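Hypothetical protein (Aquifex aeolicus, PDB 2HEK) is of uncharacterised function but belongs to the HD-domain proteins, binds zinc and GDP at separate sites, and may act as a dGTPase. Local coordinates at residues E200-I211 against A336-L346. Numbering follows the deposited sequence.
Sequences ESGLRALENFLI and AHELSPLIASL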
loop_
_atom_site.group_PDB
_atom_site.type_symbol
_atom_site.label_atom_id
_atom_site.label_comp_id
_atom_site.label_asym_id
_atom_site.label_seq_id
_atom_site.Cartn_x
_atom_site.Cartn_y
_atom_site.Cartn_z
ATOM N N GLU A 200 -17.257 17.624 11.907
ATOM C CA GLU A 200 -17.797 16.347 12.318
ATOM C C GLU A 200 -17.610 15.271 11.256
ATOM O O GLU A 200 -17.536 14.113 11.592
ATOM C CB GLU A 200 -19.269 16.464 12.707
ATOM C CG GLU A 200 -19.668 15.402 13.723
ATOM C CD GLU A 200 -21.097 15.532 14.199
ATOM O OE1 GLU A 200 -21.802 16.488 13.787
ATOM O OE2 GLU A 200 -21.513 14.662 14.990
ATOM N N SER A 201 -17.515 15.637 9.978
ATOM C CA SER A 201 -17.250 14.660 8.915
ATOM C C SER A 201 -15.854 14.017 9.057
ATOM O O SER A 201 -15.521 13.052 8.356
ATOM C CB SER A 201 -17.383 15.313 7.544
ATOM O OG SER A 201 -16.420 16.353 7.377
ATOM N N GLY A 202 -15.039 14.566 9.952
ATOM C CA GLY A 202 -13.725 14.016 10.213
ATOM C C GLY A 202 -13.586 13.311 11.541
ATOM O O GLY A 202 -12.452 13.056 11.983
ATOM N N LEU A 203 -14.710 12.992 12.195
ATOM C CA LEU A 203 -14.647 12.316 13.507
ATOM C C LEU A 203 -13.905 10.979 13.481
ATOM O O LEU A 203 -13.104 10.693 14.386
ATOM C CB LEU A 203 -16.024 12.111 14.103
ATOM C CG LEU A 203 -16.047 11.899 15.626
ATOM C CD1 LEU A 203 -15.157 12.885 16.407
ATOM C CD2 LEU A 203 -17.500 12.010 16.139
ATOM N N ARG A 204 -14.180 10.172 12.459
ATOM C CA ARG A 204 -13.486 8.899 12.250
ATOM C C ARG A 204 -11.996 9.093 11.980
ATOM O O ARG A 204 -11.164 8.385 12.544
ATOM C CB ARG A 204 -14.100 8.140 11.077
ATOM C CG ARG A 204 -15.612 7.900 11.181
ATOM C CD ARG A 204 -15.951 6.795 12.142
ATOM N NE ARG A 204 -16.159 7.237 13.511
ATOM C CZ ARG A 204 -17.317 7.711 13.964
ATOM N NH1 ARG A 204 -18.354 7.823 13.135
ATOM N NH2 ARG A 204 -17.441 8.082 15.237
ATOM N N ALA A 205 -11.654 10.040 11.103
ATOM C CA ALA A 205 -10.242 10.358 10.851
ATOM C C ALA A 205 -9.540 10.789 12.133
ATOM O O ALA A 205 -8.362 10.484 12.322
ATOM C CB ALA A 205 -10.092 11.433 9.767
ATOM N N LEU A 206 -10.227 11.523 13.008
ATOM C CA LEU A 206 -9.608 11.921 14.303
ATOM C C LEU A 206 -9.387 10.713 15.224
ATOM O O LEU A 206 -8.330 10.566 15.826
ATOM C CB LEU A 206 -10.477 12.973 15.030
ATOM C CG LEU A 206 -10.044 13.392 16.445
ATOM C CD1 LEU A 206 -8.651 14.047 16.472
ATOM C CD2 LEU A 206 -11.118 14.287 17.127
ATOM N N GLU A 207 -10.413 9.859 15.349
ATOM C CA GLU A 207 -10.283 8.583 16.049
ATOM C C GLU A 207 -9.077 7.805 15.507
ATOM O O GLU A 207 -8.276 7.296 16.282
ATOM C CB GLU A 207 -11.593 7.756 15.873
ATOM C CG GLU A 207 -12.746 8.341 16.733
ATOM C CD GLU A 207 -14.084 7.626 16.579
ATOM O OE1 GLU A 207 -14.245 6.843 15.619
ATOM O OE2 GLU A 207 -14.970 7.882 17.431
ATOM N N ASN A 208 -8.959 7.676 14.187
ATOM C CA ASN A 208 -7.857 6.916 13.617
ATOM C C ASN A 208 -6.502 7.543 14.002
ATOM O O ASN A 208 -5.542 6.848 14.336
ATOM C CB ASN A 208 -7.962 6.862 12.083
ATOM C CG ASN A 208 -6.755 6.202 11.466
ATOM O OD1 ASN A 208 -6.496 5.055 11.730
ATOM N ND2 ASN A 208 -5.968 6.950 10.710
ATOM N N PHE A 209 -6.428 8.860 13.930
ATOM C CA PHE A 209 -5.195 9.581 14.288
ATOM C C PHE A 209 -4.772 9.297 15.731
ATOM O O PHE A 209 -3.614 8.961 15.989
ATOM C CB PHE A 209 -5.404 11.088 14.033
ATOM C CG PHE A 209 -4.262 11.926 14.494
ATOM C CD1 PHE A 209 -3.087 11.977 13.756
ATOM C CD2 PHE A 209 -4.332 12.604 15.713
ATOM C CE1 PHE A 209 -1.976 12.743 14.207
ATOM C CE2 PHE A 209 -3.230 13.384 16.179
ATOM C CZ PHE A 209 -2.048 13.447 15.406
ATOM N N LEU A 210 -5.704 9.389 16.678
ATOM C CA LEU A 210 -5.392 9.123 18.092
ATOM C C LEU A 210 -4.989 7.668 18.359
ATOM O O LEU A 210 -4.108 7.428 19.182
ATOM C CB LEU A 210 -6.576 9.518 19.015
ATOM C CG LEU A 210 -6.960 11.007 18.885
ATOM C CD1 LEU A 210 -8.346 11.209 19.493
ATOM C CD2 LEU A 210 -5.878 11.914 19.584
ATOM N N ILE A 211 -5.632 6.714 17.671
ATOM C CA ILE A 211 -5.262 5.290 17.785
ATOM C C ILE A 211 -3.883 5.047 17.180
ATOM O O ILE A 211 -3.030 4.312 17.754
ATOM C CB ILE A 211 -6.244 4.356 17.046
ATOM C CG1 ILE A 211 -7.654 4.437 17.637
ATOM C CG2 ILE A 211 -5.729 2.922 17.122
ATOM C CD1 ILE A 211 -7.748 4.181 19.113
ATOM N N ALA A 336 -14.252 16.839 21.590
ATOM C CA ALA A 336 -14.300 15.561 20.842
ATOM C C ALA A 336 -14.907 14.406 21.615
ATOM O O ALA A 336 -15.597 13.554 21.034
ATOM C CB ALA A 336 -12.885 15.168 20.321
ATOM N N HIS A 337 -14.598 14.323 22.911
ATOM C CA HIS A 337 -15.211 13.305 23.767
ATOM C C HIS A 337 -16.734 13.500 23.930
ATOM O O HIS A 337 -17.459 12.515 24.103
ATOM C CB HIS A 337 -14.520 13.201 25.134
ATOM C CG HIS A 337 -14.488 14.478 25.905
ATOM N ND1 HIS A 337 -13.562 15.469 25.659
ATOM C CD2 HIS A 337 -15.246 14.917 26.939
ATOM C CE1 HIS A 337 -13.751 16.466 26.508
ATOM N NE2 HIS A 337 -14.770 16.158 27.291
ATOM N N GLU A 338 -17.216 14.749 23.833
ATOM C CA GLU A 338 -18.679 15.010 23.849
ATOM C C GLU A 338 -19.388 14.333 22.667
ATOM O O GLU A 338 -20.557 13.950 22.777
ATOM C CB GLU A 338 -19.008 16.515 23.900
ATOM C CG GLU A 338 -18.524 17.212 25.168
ATOM C CD GLU A 338 -18.849 18.716 25.241
ATOM O OE1 GLU A 338 -19.177 19.162 26.358
ATOM O OE2 GLU A 338 -18.777 19.452 24.223
ATOM N N LEU A 339 -18.676 14.162 21.548
ATOM C CA LEU A 339 -19.261 13.556 20.338
ATOM C C LEU A 339 -18.809 12.119 20.031
ATOM O O LEU A 339 -19.467 11.435 19.269
ATOM C CB LEU A 339 -19.050 14.445 19.097
ATOM C CG LEU A 339 -19.540 15.902 19.166
ATOM C CD1 LEU A 339 -19.441 16.551 17.801
ATOM C CD2 LEU A 339 -20.968 15.997 19.712
ATOM N N SER A 340 -17.681 11.680 20.587
ATOM C CA SER A 340 -17.167 10.305 20.328
ATOM C C SER A 340 -17.077 9.556 21.652
ATOM O O SER A 340 -16.176 9.837 22.475
ATOM C CB SER A 340 -15.787 10.341 19.612
ATOM O OG SER A 340 -15.096 9.070 19.583
ATOM N N PRO A 341 -18.009 8.602 21.886
ATOM C CA PRO A 341 -17.859 7.799 23.107
ATOM C C PRO A 341 -16.473 7.108 23.143
ATOM O O PRO A 341 -15.869 6.976 24.220
ATOM C CB PRO A 341 -18.992 6.763 22.995
ATOM C CG PRO A 341 -20.022 7.414 22.086
ATOM C CD PRO A 341 -19.186 8.194 21.089
ATOM N N LEU A 342 -15.956 6.710 21.977
ATOM C CA LEU A 342 -14.682 5.968 21.978
ATOM C C LEU A 342 -13.522 6.869 22.485
ATOM O O LEU A 342 -12.764 6.511 23.399
ATOM C CB LEU A 342 -14.385 5.407 20.591
ATOM C CG LEU A 342 -12.930 4.927 20.453
ATOM C CD1 LEU A 342 -12.779 3.657 21.212
ATOM C CD2 LEU A 342 -12.480 4.762 19.023
ATOM N N ILE A 343 -13.402 8.048 21.903
ATOM C CA ILE A 343 -12.411 9.010 22.362
ATOM C C ILE A 343 -12.594 9.305 23.869
ATOM O O ILE A 343 -11.601 9.381 24.634
ATOM C CB ILE A 343 -12.485 10.289 21.524
ATOM C CG1 ILE A 343 -12.018 9.995 20.080
ATOM C CG2 ILE A 343 -11.676 11.377 22.145
ATOM C CD1 ILE A 343 -12.079 11.197 19.147
ATOM N N ALA A 344 -13.864 9.462 24.281
ATOM C CA ALA A 344 -14.231 9.681 25.683
ATOM C C ALA A 344 -13.658 8.597 26.580
ATOM O O ALA A 344 -13.416 8.838 27.773
ATOM C CB ALA A 344 -15.769 9.711 25.844
ATOM N N SER A 345 -13.470 7.410 26.006
ATOM C CA SER A 345 -13.091 6.227 26.763
ATOM C C SER A 345 -11.601 5.802 26.698
ATOM O O SER A 345 -11.186 4.892 27.447
ATOM C CB SER A 345 -13.907 5.060 26.245
ATOM O OG SER A 345 -13.272 4.546 25.080
ATOM N N LEU A 346 -10.809 6.400 25.798
ATOM C CA LEU A 346 -9.394 6.027 25.652
ATOM C C LEU A 346 -8.633 6.256 26.955
ATOM O O LEU A 346 -8.576 7.369 27.458
ATOM C CB LEU A 346 -8.712 6.837 24.540
ATOM C CG LEU A 346 -9.216 6.603 23.103
ATOM C CD1 LEU A 346 -8.675 7.678 22.121
ATOM C CD2 LEU A 346 -8.814 5.185 22.636
#
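Glu207 and Ser340 meet because of two torsions: the glutamate has CG opposite its carbonyl carbon (chi1 -73°) and then runs out extended, while Ser340 swings OG away from its own backbone N (chi1 167°). The result is a very short hydrogen bond, Ser340 OG donating to Glu207 OE2 at 2.5 Å. The same OG accepts from Ile343 N at 3.0 Å in a nearly straight bond, a worked example of how one N-cap hydroxyl can serve two helices, accepting from its own, 341-345, and donating to its neighbour, 203-211. Arg204 steadies the carboxylate from within its own helix: NE reaches Glu207 OE1 at 2.9 Å in a salt bridge; OE1 lies almost in the guanidinium plane, whereas NE comes to it from above the plane of the carboxylate, and NH2 adds a weak bond to OE2. With an alanine in place of Glu207, the Arg204 guanidinium is likely to lose its carboxylate mate and the capping hydroxyl its acceptor. Beneath this polar link, Ile343 points CD1 between the leucines, 3.7 Å from Leu210 CD1 and 3.8 Å from Leu206 CD2, crossing both side chains nearly at right angles. Farther along, Ile211 CD1 meets Leu346 CD2 at 3.8 Å; at the other end Leu203 CD2 rests on Leu339 CB. The arrangement is a near-parallel helix pair, crossing at 25°: short helix 341-345, reached from strand 332-335 through helical turn 336-339, packs against a helix of the HD-associated region.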